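Local coordinates for protein BlEst2 (Bacillus licheniformis, PDB 6WPX) that probably hydrolyses ester bonds as a lipase, and is seen here in its propeptide form, with a C-terminal domain that has autoinhibitory effects, at residues T200-L205 and L241-N246; R140-G145 and P269-Q274; A128-N133 and D192-R197; P49-H54 and V113-Y118. One frame throughout, in Å; residues are numbered along the deposited sequence.

Contact 1. Residues T200-L205 and L241-N246; sequences TKYFTL and LPYATN
Y202 packs on L241, Y243 and A244 of the turn that leads into strand 245-246, the edge strand of the alpha/beta-hydrolase sheet. Strands 201-205 and 245-246, with helix 218-224 between them, form a beta-alpha-beta unit. The Y202 side chain leaves the backbone with CG opposite the carbonyl carbon (chi1 -68°). Its CB touches A244 CB at 3.7 Å. Further out, CG and CD1 lie near L241 CD1, with Y202 CD1 at 3.9 Å from it. From the same side of the ring, but at the other carbon next to CG, Y202 CD2 meets Y243 CE1. The two rings form an offset edge-to-face pair, the edge of Y243 toward the face of Y202, with planes at 67°. At the tip, Y202 OH packs against I130 of helix 121-131. The hydroxyl of Y243 bonds to D192 and Q126. The backbone closes the strand pair: T245 N donates to Y202 O, and T204 N to T245 O. Y202 O has a second donor, K201 NZ at 2.9 Å, which comes from the opposite face of the carbonyl plane. K201 NZ also donates to T245 OG1 at 2.6 Å, so one ammonium group bridges both strands. N246 OD1 accepts from L241 N and from T204, which R240 also reaches. T204 OG1 sits on an N246 OD1 lone pair, in the carbonyl plane, at 2.7 Å.

Contact 2. Residues R140-G145 and P269-Q274; sequences RVITLG and PLLTIQ
R140 puts its guanidinium group among the backbone carbonyls of L270, L271, T272 and I273. It comes from strand 138-144 of the alpha/beta-hydrolase sheet; the carbonyls belong to the loop after helix 260-267. Across the contact, NH1 makes the two stronger bonds. R140 NH1 donates to L270 O at 2.7 Å, close to the guanidinium plane but well above the plane of that carbonyl. R140 NH1 also donates to I273 O at 2.8 Å, on a lone pair. NH2 adds weak bonds to I273 O and T272 O. L271 O lies over one guanidinium face, 3.2 Å above its plane. The positive charge would suit this group of carbonyl oxygens. Behind these carbonyls, P269 O accepts from T272 N and I273 N, which closes a turn in the loop. F203 and I114 of the adjoining strands flank R140. Beside it, I142 packs against F267 of helix 260-267, and I142 CD1 touches L271 CD2 at 3.6 Å.

Contact 3. Residues A128-N133 and D192-R197; sequences ALIHHN and DNHPNR
N196 and I130 meet where the C-terminal end of helix 121-131, in the alpha/beta-hydrolase fold, faces the loop leading to strand 201-205. The hydrogen bonds come from one amide. N196 ND2 donates to I130 O at 3.0 Å in a nearly straight bond (167°). N196 ND2 also donates to N133 OD1 at 2.9 Å, more bent (131°). Both acceptors lie close to the N196 amide plane, so its rotation is fixed, while the N133 amide stands almost perpendicular to it. K199 takes N196 OD1. Within the loop, N196 N donates to H194 ND1 in the plane of the imidazole, which sets that ring. A CH-pi contact follows: I130 CG2 lies over one face of H194, 3.8 Å from its centroid. The H131 and H194 rings meet obliquely, with H131 ND1 near H194 CD2; H131 NE2 is bonded to T191. The apolar part is the far branch of I130, where I130 CD1 rests against R197 CB at 3.8 Å.

Contact 4. Residues P49-H54 and V113-Y118; sequences PIVFVH and VILVSY
Strands 50-53 and 113-118 run parallel, with segment axes at 25°, and five backbone hydrogen bonds join P49, V51 and V53 to I114, V116 and Y118. The bonds pass back and forth between the strands. I114 N donates to P49 O, and V51 N to I114 O at 2.8 Å, almost straight on to the carbonyl. V116 N then donates to V51 O, V53 N to V116 O, and Y118 N to V53 O. CA-H...O contacts, such as F52 CA to V116 O, accompany them. These are central strands of the alpha/beta-hydrolase sheet, and both faces are buried. On the face of I50, F52, I114 and V116, the methyls I50 CG2 and V116 CG2 meet at 3.5 Å. The same I50 CG2 lies 3.4 Å above the ring plane of F52, offset toward the rim. F52 CE1 also touches V116 CB at 3.8 Å. Beyond, the ring meets those of W63 and F82. On the other face, V51 CG2 packs on V113 CG2 at 3.7 Å, and V51 CB on L115 CD2 at the same distance. Helices 91-109 and 121-131 cover this side. V53 CB sits 3.5 Å from S117 OG, whose polar partner is S125. At the C-terminal end, Y118 has its ring stacked on H254 and its OH bonded to H254 O.

In the fold
From the N terminus, contact 4 comes first and closes before the others open. It pairs strand 113-118 with strand 50-53. Helix 121-131 follows and opens contact 3; strand 138-144 then opens contact 2. Contact 3 closes at 192-197, before contact 2 does, so these two cross. Contact 1, from 200-205 to 241-246, lies wholly within the loop that contact 2 completes at 269-274. Three contacts share the central sheet. Strand 138-144 is bonded to 113-118 on one side and 201-205 on the other, so contact 2 joins contacts 4 and 1. L129 of contact 3 reaches L115 and V141, tying the helix to the sheet. Contacts 1 and 3 also meet through Y243 and D192.

Contact 1. Residues T200-L205 and L241-N246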
loop_
_atom_site.group_PDB
_atom_site.type_symbol
_atom_site.label_atom_id
_atom_site.label_comp_id
_atom_site.label_asym_id
_atom_site.label_seq_id
_atom_site.Cartn_x
_atom_site.Cartn_y
_atom_site.Cartn_z
ATOM N N THR A 200 14.819 -7.825 -19.859
ATOM C CA THR A 200 13.943 -8.830 -19.213
ATOM C C THR A 200 12.468 -8.519 -19.463
ATOM O O THR A 200 12.087 -7.373 -19.458
ATOM C CB THR A 200 14.196 -8.993 -17.710
ATOM O OG1 THR A 200 15.552 -8.789 -17.336
ATOM C CG2 THR A 200 13.677 -10.303 -17.178
ATOM N N LYS A 201 11.699 -9.570 -19.695
ATOM C CA LYS A 201 10.253 -9.422 -19.897
ATOM C C LYS A 201 9.578 -9.459 -18.527
ATOM O O LYS A 201 9.893 -10.277 -17.726
ATOM C CB LYS A 201 9.704 -10.543 -20.776
ATOM C CG LYS A 201 8.238 -10.364 -21.111
ATOM C CD LYS A 201 7.973 -9.170 -22.006
ATOM C CE LYS A 201 6.509 -8.774 -22.107
ATOM N NZ LYS A 201 5.659 -9.464 -21.125
ATOM N N TYR A 202 8.626 -8.579 -18.354
ATOM C CA TYR A 202 7.808 -8.415 -17.144
ATOM C C TYR A 202 6.351 -8.695 -17.391
ATOM O O TYR A 202 5.806 -8.329 -18.436
ATOM C CB TYR A 202 7.940 -6.994 -16.566
ATOM C CG TYR A 202 9.311 -6.726 -16.005
ATOM C CD1 TYR A 202 9.616 -7.037 -14.685
ATOM C CD2 TYR A 202 10.322 -6.199 -16.804
ATOM C CE1 TYR A 202 10.903 -6.862 -14.184
ATOM C CE2 TYR A 202 11.604 -5.996 -16.309
ATOM C CZ TYR A 202 11.889 -6.320 -14.995
ATOM O OH TYR A 202 13.148 -6.113 -14.505
ATOM N N PHE A 203 5.724 -9.330 -16.393
ATOM C CA PHE A 203 4.297 -9.641 -16.340
ATOM C C PHE A 203 3.801 -9.215 -14.988
ATOM O O PHE A 203 4.466 -9.460 -13.977
ATOM C CB PHE A 203 4.039 -11.142 -16.489
ATOM C CG PHE A 203 4.363 -11.712 -17.839
ATOM C CD1 PHE A 203 5.662 -12.075 -18.161
ATOM C CD2 PHE A 203 3.363 -11.905 -18.790
ATOM C CE1 PHE A 203 5.958 -12.622 -19.416
ATOM C CE2 PHE A 203 3.658 -12.459 -20.033
ATOM C CZ PHE A 203 4.953 -12.811 -20.340
ATOM N N THR A 204 2.624 -8.623 -14.947
ATOM C CA THR A 204 2.053 -8.238 -13.653
ATOM C C THR A 204 0.689 -8.827 -13.505
ATOM O O THR A 204 -0.078 -8.886 -14.466
ATOM C CB THR A 204 2.010 -6.711 -13.430
ATOM O OG1 THR A 204 1.011 -6.147 -14.266
ATOM C CG2 THR A 204 3.372 -6.013 -13.638
ATOM N N LEU A 205 0.403 -9.287 -12.306
ATOM C CA LEU A 205 -0.913 -9.765 -11.902
ATOM C C LEU A 205 -1.345 -8.831 -10.785
ATOM O O LEU A 205 -0.509 -8.356 -10.003
ATOM C CB LEU A 205 -0.897 -11.212 -11.382
ATOM C CG LEU A 205 -1.204 -12.301 -12.426
ATOM C CD1 LEU A 205 -0.069 -12.402 -13.439
ATOM C CD2 LEU A 205 -1.395 -13.671 -11.738
ATOM N N LEU A 241 3.338 -2.045 -14.499
ATOM C CA LEU A 241 4.553 -1.490 -15.076
ATOM C C LEU A 241 4.223 -1.067 -16.524
ATOM O O LEU A 241 3.497 -1.793 -17.222
ATOM C CB LEU A 241 5.739 -2.468 -15.051
ATOM C CG LEU A 241 6.331 -2.802 -13.678
ATOM C CD1 LEU A 241 7.275 -3.998 -13.788
ATOM C CD2 LEU A 241 7.081 -1.608 -13.105
ATOM N N PRO A 242 4.722 0.105 -16.984
ATOM C CA PRO A 242 4.330 0.597 -18.325
ATOM C C PRO A 242 4.701 -0.276 -19.524
ATOM O O PRO A 242 3.973 -0.273 -20.512
ATOM C CB PRO A 242 4.995 1.984 -18.417
ATOM C CG PRO A 242 6.048 1.991 -17.377
ATOM C CD PRO A 242 5.579 1.076 -16.278
ATOM N N TYR A 243 5.789 -1.035 -19.433
ATOM C CA TYR A 243 6.303 -1.883 -20.519
ATOM C C TYR A 243 5.968 -3.352 -20.267
ATOM O O TYR A 243 6.437 -4.212 -21.005
ATOM C CB TYR A 243 7.837 -1.739 -20.581
ATOM C CG TYR A 243 8.441 -1.621 -19.196
ATOM C CD1 TYR A 243 8.664 -2.750 -18.409
ATOM C CD2 TYR A 243 8.730 -0.374 -18.646
ATOM C CE1 TYR A 243 9.151 -2.640 -17.110
ATOM C CE2 TYR A 243 9.219 -0.254 -17.351
ATOM C CZ TYR A 243 9.419 -1.390 -16.586
ATOM O OH TYR A 243 9.925 -1.293 -15.328
ATOM N N ALA A 244 5.240 -3.654 -19.183
ATOM C CA ALA A 244 4.945 -5.047 -18.868
ATOM C C ALA A 244 3.688 -5.548 -19.568
ATOM O O ALA A 244 2.873 -4.754 -20.056
ATOM C CB ALA A 244 4.768 -5.203 -17.361
ATOM N N THR A 245 3.518 -6.879 -19.587
ATOM C CA THR A 245 2.263 -7.486 -19.984
ATOM C C THR A 245 1.479 -7.389 -18.683
ATOM O O THR A 245 1.806 -8.043 -17.692
ATOM C CB THR A 245 2.422 -8.926 -20.438
ATOM O OG1 THR A 245 3.161 -8.935 -21.653
ATOM C CG2 THR A 245 1.070 -9.603 -20.661
ATOM N N ASN A 246 0.523 -6.474 -18.653
ATOM C CA ASN A 246 -0.256 -6.231 -17.450
ATOM C C ASN A 246 -1.537 -7.031 -17.568
ATOM O O ASN A 246 -2.469 -6.634 -18.277
ATOM C CB ASN A 246 -0.499 -4.729 -17.300
ATOM C CG ASN A 246 0.778 -3.986 -17.050
ATOM O OD1 ASN A 246 1.478 -4.230 -16.062
ATOM N ND2 ASN A 246 1.094 -3.034 -17.911
HETATM O O HOH W 1 8.539 -6.063 -20.295
#

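Contact 2. Residues R140-G145 and P269-Q274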
loop_
_atom_site.group_PDB
_atom_site.type_symbol
_atom_site.label_atom_id
_atom_site.label_comp_id
_atom_site.label_asym_id
_atom_site.label_seq_id
_atom_site.Cartn_x
_atom_site.Cartn_y
_atom_site.Cartn_z
ATOM N N ARG A 140 12.584 -14.136 -17.078
ATOM C CA ARG A 140 11.416 -13.288 -16.953
ATOM C C ARG A 140 11.001 -13.126 -15.511
ATOM O O ARG A 140 11.388 -13.920 -14.644
ATOM C CB ARG A 140 10.237 -13.809 -17.818
ATOM C CG ARG A 140 9.654 -15.147 -17.354
ATOM C CD ARG A 140 8.530 -15.618 -18.265
ATOM N NE ARG A 140 9.002 -15.841 -19.637
ATOM C CZ ARG A 140 8.206 -15.969 -20.690
ATOM N NH1 ARG A 140 6.884 -15.911 -20.542
ATOM N NH2 ARG A 140 8.720 -16.174 -21.894
ATOM N N VAL A 141 10.181 -12.120 -15.282
ATOM C CA VAL A 141 9.631 -11.788 -13.974
ATOM C C VAL A 141 8.107 -11.661 -14.065
ATOM O O VAL A 141 7.583 -10.910 -14.883
ATOM C CB VAL A 141 10.273 -10.499 -13.410
ATOM C CG1 VAL A 141 9.741 -10.167 -12.012
ATOM C CG2 VAL A 141 11.799 -10.606 -13.391
ATOM N N ILE A 142 7.416 -12.348 -13.150
ATOM C CA ILE A 142 5.980 -12.250 -12.947
ATOM C C ILE A 142 5.789 -11.681 -11.532
ATOM O O ILE A 142 6.282 -12.237 -10.564
ATOM C CB ILE A 142 5.283 -13.609 -13.150
ATOM C CG1 ILE A 142 5.541 -14.147 -14.579
ATOM C CG2 ILE A 142 3.767 -13.516 -12.791
ATOM C CD1 ILE A 142 5.474 -15.617 -14.678
ATOM N N THR A 143 5.103 -10.557 -11.426
ATOM C CA THR A 143 4.846 -9.932 -10.132
ATOM C C THR A 143 3.374 -10.123 -9.772
ATOM O O THR A 143 2.514 -9.970 -10.630
ATOM C CB THR A 143 5.310 -8.476 -10.081
ATOM O OG1 THR A 143 4.411 -7.637 -10.804
ATOM C CG2 THR A 143 6.763 -8.287 -10.536
ATOM N N LEU A 144 3.105 -10.452 -8.500
ATOM C CA LEU A 144 1.772 -10.684 -7.967
ATOM C C LEU A 144 1.493 -9.618 -6.909
ATOM O O LEU A 144 2.122 -9.625 -5.849
ATOM C CB LEU A 144 1.685 -12.092 -7.315
ATOM C CG LEU A 144 2.232 -13.311 -8.127
ATOM C CD1 LEU A 144 2.125 -14.608 -7.314
ATOM C CD2 LEU A 144 1.521 -13.457 -9.449
ATOM N N GLY A 145 0.546 -8.737 -7.201
ATOM C CA GLY A 145 0.150 -7.657 -6.297
ATOM C C GLY A 145 1.301 -6.816 -5.820
ATOM O O GLY A 145 1.387 -6.488 -4.632
ATOM N N PRO A 269 0.668 -20.085 -18.025
ATOM C CA PRO A 269 0.975 -19.701 -19.424
ATOM C C PRO A 269 1.984 -18.543 -19.488
ATOM O O PRO A 269 2.758 -18.471 -20.429
ATOM C CB PRO A 269 -0.382 -19.246 -19.997
ATOM C CG PRO A 269 -1.241 -19.049 -18.858
ATOM C CD PRO A 269 -0.767 -19.891 -17.724
ATOM N N LEU A 270 1.986 -17.666 -18.486
ATOM C CA LEU A 270 2.894 -16.504 -18.415
ATOM C C LEU A 270 4.331 -16.930 -18.142
ATOM O O LEU A 270 5.251 -16.144 -18.342
ATOM C CB LEU A 270 2.430 -15.462 -17.356
ATOM C CG LEU A 270 0.980 -14.985 -17.441
ATOM C CD1 LEU A 270 0.754 -13.803 -16.525
ATOM C CD2 LEU A 270 0.561 -14.622 -18.862
ATOM N N LEU A 271 4.532 -18.188 -17.723
ATOM C CA LEU A 271 5.877 -18.695 -17.498
ATOM C C LEU A 271 6.589 -18.921 -18.830
ATOM O O LEU A 271 7.806 -18.910 -18.844
ATOM C CB LEU A 271 5.853 -20.028 -16.696
ATOM C CG LEU A 271 5.237 -19.986 -15.292
ATOM C CD1 LEU A 271 5.013 -21.413 -14.761
ATOM C CD2 LEU A 271 6.089 -19.180 -14.329
ATOM N N THR A 272 5.844 -19.133 -19.935
ATOM C CA THR A 272 6.458 -19.489 -21.231
ATOM C C THR A 272 6.088 -18.605 -22.420
ATOM O O THR A 272 6.878 -18.513 -23.355
ATOM C CB THR A 272 6.121 -20.954 -21.577
ATOM O OG1 THR A 272 4.685 -21.102 -21.721
ATOM C CG2 THR A 272 6.664 -21.936 -20.541
ATOM N N ILE A 273 4.875 -18.030 -22.425
ATOM C CA ILE A 273 4.342 -17.246 -23.537
ATOM C C ILE A 273 5.222 -16.046 -23.929
ATOM O O ILE A 273 5.879 -15.463 -23.064
ATOM C CB ILE A 273 2.886 -16.800 -23.176
ATOM C CG1 ILE A 273 2.046 -16.515 -24.418
ATOM C CG2 ILE A 273 2.848 -15.622 -22.172
ATOM C CD1 ILE A 273 0.521 -16.046 -24.080
ATOM N N GLN A 274 5.222 -15.670 -25.226
ATOM C CA GLN A 274 5.890 -14.455 -25.714
ATOM C C GLN A 274 4.756 -13.460 -25.887
ATOM O O GLN A 274 3.906 -13.654 -26.736
ATOM C CB GLN A 274 6.600 -14.668 -27.081
ATOM C CG GLN A 274 7.851 -15.558 -27.140
ATOM C CD GLN A 274 8.660 -15.707 -25.881
ATOM O OE1 GLN A 274 9.185 -14.746 -25.326
ATOM N NE2 GLN A 274 8.773 -16.917 -25.414
#

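Contact 3. Residues A128-N133 and D192-R197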
loop_
_atom_site.group_PDB
_atom_site.type_symbol
_atom_site.label_atom_id
_atom_site.label_comp_id
_atom_site.label_asym_id
_atom_site.label_seq_id
_atom_site.Cartn_x
_atom_site.Cartn_y
_atom_site.Cartn_z
ATOM N N ALA A 128 17.137 -6.195 -8.211
ATOM C CA ALA A 128 18.149 -7.231 -8.428
ATOM C C ALA A 128 18.546 -7.260 -9.892
ATOM O O ALA A 128 19.728 -7.167 -10.198
ATOM C CB ALA A 128 17.615 -8.607 -8.020
ATOM N N LEU A 129 17.573 -7.311 -10.794
ATOM C CA LEU A 129 17.865 -7.414 -12.227
ATOM C C LEU A 129 18.449 -6.170 -12.862
ATOM O O LEU A 129 19.414 -6.269 -13.611
ATOM C CB LEU A 129 16.604 -7.843 -12.975
ATOM C CG LEU A 129 16.425 -9.353 -13.127
ATOM C CD1 LEU A 129 16.157 -10.021 -11.822
ATOM C CD2 LEU A 129 15.288 -9.644 -14.020
ATOM N N ILE A 130 17.837 -5.008 -12.598
ATOM C CA ILE A 130 18.237 -3.765 -13.237
ATOM C C ILE A 130 19.421 -3.076 -12.540
ATOM O O ILE A 130 20.403 -2.762 -13.195
ATOM C CB ILE A 130 16.985 -2.853 -13.382
ATOM C CG1 ILE A 130 16.000 -3.479 -14.423
ATOM C CG2 ILE A 130 17.381 -1.393 -13.730
ATOM C CD1 ILE A 130 14.571 -3.004 -14.412
ATOM N N HIS A 131 19.329 -2.835 -11.241
ATOM C CA HIS A 131 20.357 -2.110 -10.500
ATOM C C HIS A 131 21.473 -3.012 -9.940
ATOM O O HIS A 131 22.519 -2.503 -9.543
ATOM C CB HIS A 131 19.704 -1.246 -9.410
ATOM C CG HIS A 131 18.667 -0.310 -9.959
ATOM N ND1 HIS A 131 19.003 0.713 -10.829
ATOM C CD2 HIS A 131 17.330 -0.292 -9.765
ATOM C CE1 HIS A 131 17.875 1.344 -11.104
ATOM N NE2 HIS A 131 16.841 0.776 -10.490
ATOM N N HIS A 132 21.281 -4.345 -9.944
ATOM C CA HIS A 132 22.321 -5.254 -9.434
ATOM C C HIS A 132 22.685 -6.310 -10.444
ATOM O O HIS A 132 23.216 -7.361 -10.088
ATOM C CB HIS A 132 21.933 -5.840 -8.065
ATOM C CG HIS A 132 21.791 -4.782 -7.030
ATOM N ND1 HIS A 132 20.576 -4.160 -6.806
ATOM C CD2 HIS A 132 22.732 -4.196 -6.261
ATOM C CE1 HIS A 132 20.816 -3.235 -5.890
ATOM N NE2 HIS A 132 22.093 -3.239 -5.520
ATOM N N ASN A 133 22.364 -6.036 -11.719
ATOM C CA ASN A 133 22.709 -6.839 -12.906
ATOM C C ASN A 133 22.361 -8.342 -12.832
ATOM O O ASN A 133 23.046 -9.159 -13.458
ATOM C CB ASN A 133 24.206 -6.650 -13.227
ATOM C CG ASN A 133 24.606 -5.203 -13.290
ATOM O OD1 ASN A 133 24.088 -4.433 -14.098
ATOM N ND2 ASN A 133 25.474 -4.788 -12.387
ATOM N N ASP A 192 12.788 2.611 -14.966
ATOM C CA ASP A 192 12.031 2.383 -16.190
ATOM C C ASP A 192 12.755 2.731 -17.496
ATOM O O ASP A 192 12.438 2.114 -18.511
ATOM C CB ASP A 192 10.658 3.064 -16.104
ATOM C CG ASP A 192 9.759 2.432 -15.038
ATOM O OD1 ASP A 192 10.079 1.306 -14.574
ATOM O OD2 ASP A 192 8.761 3.069 -14.657
ATOM N N ASN A 193 13.757 3.620 -17.462
ATOM C CA ASN A 193 14.537 3.985 -18.638
ATOM C C ASN A 193 16.014 3.588 -18.505
ATOM O O ASN A 193 16.849 4.044 -19.292
ATOM C CB ASN A 193 14.371 5.483 -18.954
ATOM C CG ASN A 193 13.016 5.809 -19.528
ATOM O OD1 ASN A 193 12.596 5.269 -20.566
ATOM N ND2 ASN A 193 12.297 6.686 -18.849
ATOM N N HIS A 194 16.333 2.736 -17.510
ATOM C CA HIS A 194 17.673 2.197 -17.302
ATOM C C HIS A 194 17.906 1.188 -18.450
ATOM O O HIS A 194 16.988 0.414 -18.753
ATOM C CB HIS A 194 17.750 1.460 -15.951
ATOM C CG HIS A 194 19.140 1.057 -15.535
ATOM N ND1 HIS A 194 19.812 -0.002 -16.147
ATOM C CD2 HIS A 194 19.933 1.569 -14.564
ATOM C CE1 HIS A 194 20.994 -0.068 -15.557
ATOM N NE2 HIS A 194 21.107 0.841 -14.587
ATOM N N PRO A 195 19.109 1.152 -19.076
ATOM C CA PRO A 195 19.336 0.183 -20.174
ATOM C C PRO A 195 19.046 -1.282 -19.810
ATOM O O PRO A 195 18.588 -2.037 -20.662
ATOM C CB PRO A 195 20.811 0.390 -20.556
ATOM C CG PRO A 195 21.179 1.703 -20.026
ATOM C CD PRO A 195 20.292 2.012 -18.849
ATOM N N ASN A 196 19.248 -1.668 -18.540
ATOM C CA ASN A 196 18.998 -3.057 -18.118
ATOM C C ASN A 196 17.525 -3.472 -18.124
ATOM O O ASN A 196 17.245 -4.661 -18.137
ATOM C CB ASN A 196 19.635 -3.351 -16.757
ATOM C CG ASN A 196 21.131 -3.564 -16.835
ATOM O OD1 ASN A 196 21.711 -3.724 -17.913
ATOM N ND2 ASN A 196 21.783 -3.578 -15.685
ATOM N N ARG A 197 16.592 -2.500 -18.078
ATOM C CA ARG A 197 15.151 -2.758 -18.045
ATOM C C ARG A 197 14.686 -3.570 -19.245
ATOM O O ARG A 197 13.896 -4.495 -19.080
ATOM C CB ARG A 197 14.362 -1.445 -17.918
ATOM C CG ARG A 197 12.848 -1.633 -17.723
ATOM C CD ARG A 197 12.113 -1.677 -19.064
ATOM N NE ARG A 197 12.047 -0.354 -19.672
ATOM C CZ ARG A 197 11.515 -0.078 -20.857
ATOM N NH1 ARG A 197 11.476 1.166 -21.292
ATOM N NH2 ARG A 197 11.044 -1.053 -21.630
#

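Contact 4. Residues P49-H54 and V113-Y118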
loop_
_atom_site.group_PDB
_atom_site.type_symbol
_atom_site.label_atom_id
_atom_site.label_comp_id
_atom_site.label_asym_id
_atom_site.label_seq_id
_atom_site.Cartn_x
_atom_site.Cartn_y
_atom_site.Cartn_z
ATOM N N PRO A 49 13.303 -23.124 -14.187
ATOM C CA PRO A 49 12.926 -23.219 -12.772
ATOM C C PRO A 49 12.346 -21.880 -12.282
ATOM O O PRO A 49 12.663 -20.813 -12.817
ATOM C CB PRO A 49 14.260 -23.512 -12.067
ATOM C CG PRO A 49 15.193 -24.003 -13.198
ATOM C CD PRO A 49 14.771 -23.213 -14.371
ATOM N N ILE A 50 11.477 -21.941 -11.278
ATOM C CA ILE A 50 10.876 -20.714 -10.739
ATOM C C ILE A 50 11.479 -20.393 -9.402
ATOM O O ILE A 50 11.509 -21.249 -8.527
ATOM C CB ILE A 50 9.333 -20.818 -10.621
ATOM C CG1 ILE A 50 8.660 -21.204 -11.944
ATOM C CG2 ILE A 50 8.751 -19.535 -10.037
ATOM C CD1 ILE A 50 7.306 -21.900 -11.719
ATOM N N VAL A 51 11.882 -19.141 -9.214
ATOM C CA VAL A 51 12.325 -18.655 -7.912
ATOM C C VAL A 51 11.171 -17.823 -7.355
ATOM O O VAL A 51 10.781 -16.819 -7.955
ATOM C CB VAL A 51 13.652 -17.866 -7.961
ATOM C CG1 VAL A 51 13.987 -17.266 -6.586
ATOM C CG2 VAL A 51 14.778 -18.758 -8.445
ATOM N N PHE A 52 10.625 -18.260 -6.213
ATOM C CA PHE A 52 9.511 -17.580 -5.551
ATOM C C PHE A 52 10.049 -16.589 -4.556
ATOM O O PHE A 52 10.876 -16.945 -3.716
ATOM C CB PHE A 52 8.550 -18.593 -4.913
ATOM C CG PHE A 52 7.770 -19.371 -5.949
ATOM C CD1 PHE A 52 6.568 -18.872 -6.463
ATOM C CD2 PHE A 52 8.228 -20.602 -6.412
ATOM C CE1 PHE A 52 5.842 -19.599 -7.412
ATOM C CE2 PHE A 52 7.476 -21.346 -7.333
ATOM C CZ PHE A 52 6.291 -20.834 -7.828
ATOM N N VAL A 53 9.630 -15.315 -4.708
ATOM C CA VAL A 53 10.119 -14.193 -3.898
ATOM C C VAL A 53 8.980 -13.596 -3.072
ATOM O O VAL A 53 8.005 -13.100 -3.638
ATOM C CB VAL A 53 10.872 -13.137 -4.753
ATOM C CG1 VAL A 53 11.478 -12.031 -3.869
ATOM C CG2 VAL A 53 11.967 -13.788 -5.600
ATOM N N HIS A 54 9.097 -13.688 -1.737
ATOM C CA HIS A 54 8.097 -13.179 -0.794
ATOM C C HIS A 54 8.039 -11.631 -0.775
ATOM O O HIS A 54 8.902 -10.944 -1.343
ATOM C CB HIS A 54 8.379 -13.698 0.622
ATOM C CG HIS A 54 9.659 -13.138 1.194
ATOM N ND1 HIS A 54 9.704 -11.882 1.776
ATOM C CD2 HIS A 54 10.903 -13.669 1.202
ATOM C CE1 HIS A 54 10.965 -11.707 2.152
ATOM N NE2 HIS A 54 11.722 -12.759 1.816
ATOM N N VAL A 113 16.410 -18.658 -14.636
ATOM C CA VAL A 113 15.208 -18.930 -13.871
ATOM C C VAL A 113 14.144 -17.879 -14.151
ATOM O O VAL A 113 14.421 -16.827 -14.737
ATOM C CB VAL A 113 15.517 -19.042 -12.351
ATOM C CG1 VAL A 113 16.589 -20.088 -12.076
ATOM C CG2 VAL A 113 15.914 -17.688 -11.754
ATOM N N ILE A 114 12.929 -18.154 -13.679
ATOM C CA ILE A 114 11.812 -17.223 -13.771
ATOM C C ILE A 114 11.628 -16.699 -12.353
ATOM O O ILE A 114 11.706 -17.477 -11.413
ATOM C CB ILE A 114 10.538 -17.966 -14.263
ATOM C CG1 ILE A 114 10.661 -18.364 -15.749
ATOM C CG2 ILE A 114 9.241 -17.135 -13.989
ATOM C CD1 ILE A 114 9.620 -19.437 -16.152
ATOM N N LEU A 115 11.378 -15.408 -12.196
ATOM C CA LEU A 115 11.030 -14.915 -10.863
ATOM C C LEU A 115 9.521 -14.793 -10.789
ATOM O O LEU A 115 8.910 -14.190 -11.680
ATOM C CB LEU A 115 11.689 -13.566 -10.538
ATOM C CG LEU A 115 13.223 -13.517 -10.496
ATOM C CD1 LEU A 115 13.688 -12.125 -10.184
ATOM C CD2 LEU A 115 13.791 -14.481 -9.454
ATOM N N VAL A 116 8.921 -15.389 -9.737
ATOM C CA VAL A 116 7.504 -15.207 -9.400
ATOM C C VAL A 116 7.592 -14.486 -8.077
ATOM O O VAL A 116 8.043 -15.053 -7.089
ATOM C CB VAL A 116 6.597 -16.460 -9.384
ATOM C CG1 VAL A 116 5.207 -16.103 -8.812
ATOM C CG2 VAL A 116 6.439 -17.011 -10.808
ATOM N N SER A 117 7.282 -13.196 -8.103
ATOM C CA SER A 117 7.480 -12.318 -6.974
ATOM C C SER A 117 6.220 -11.687 -6.451
ATOM O O SER A 117 5.462 -11.078 -7.194
ATOM C CB SER A 117 8.487 -11.246 -7.357
ATOM O OG SER A 117 9.667 -11.886 -7.817
ATOM N N TYR A 118 6.047 -11.756 -5.150
ATOM C CA TYR A 118 4.870 -11.223 -4.488
ATOM C C TYR A 118 5.103 -9.914 -3.786
ATOM O O TYR A 118 6.087 -9.786 -3.063
ATOM C CB TYR A 118 4.431 -12.269 -3.455
ATOM C CG TYR A 118 3.364 -11.843 -2.458
ATOM C CD1 TYR A 118 2.130 -11.355 -2.893
ATOM C CD2 TYR A 118 3.500 -12.140 -1.103
ATOM C CE1 TYR A 118 1.085 -11.128 -2.000
ATOM C CE2 TYR A 118 2.463 -11.914 -0.200
ATOM C CZ TYR A 118 1.263 -11.400 -0.649
ATOM O OH TYR A 118 0.267 -11.163 0.260
#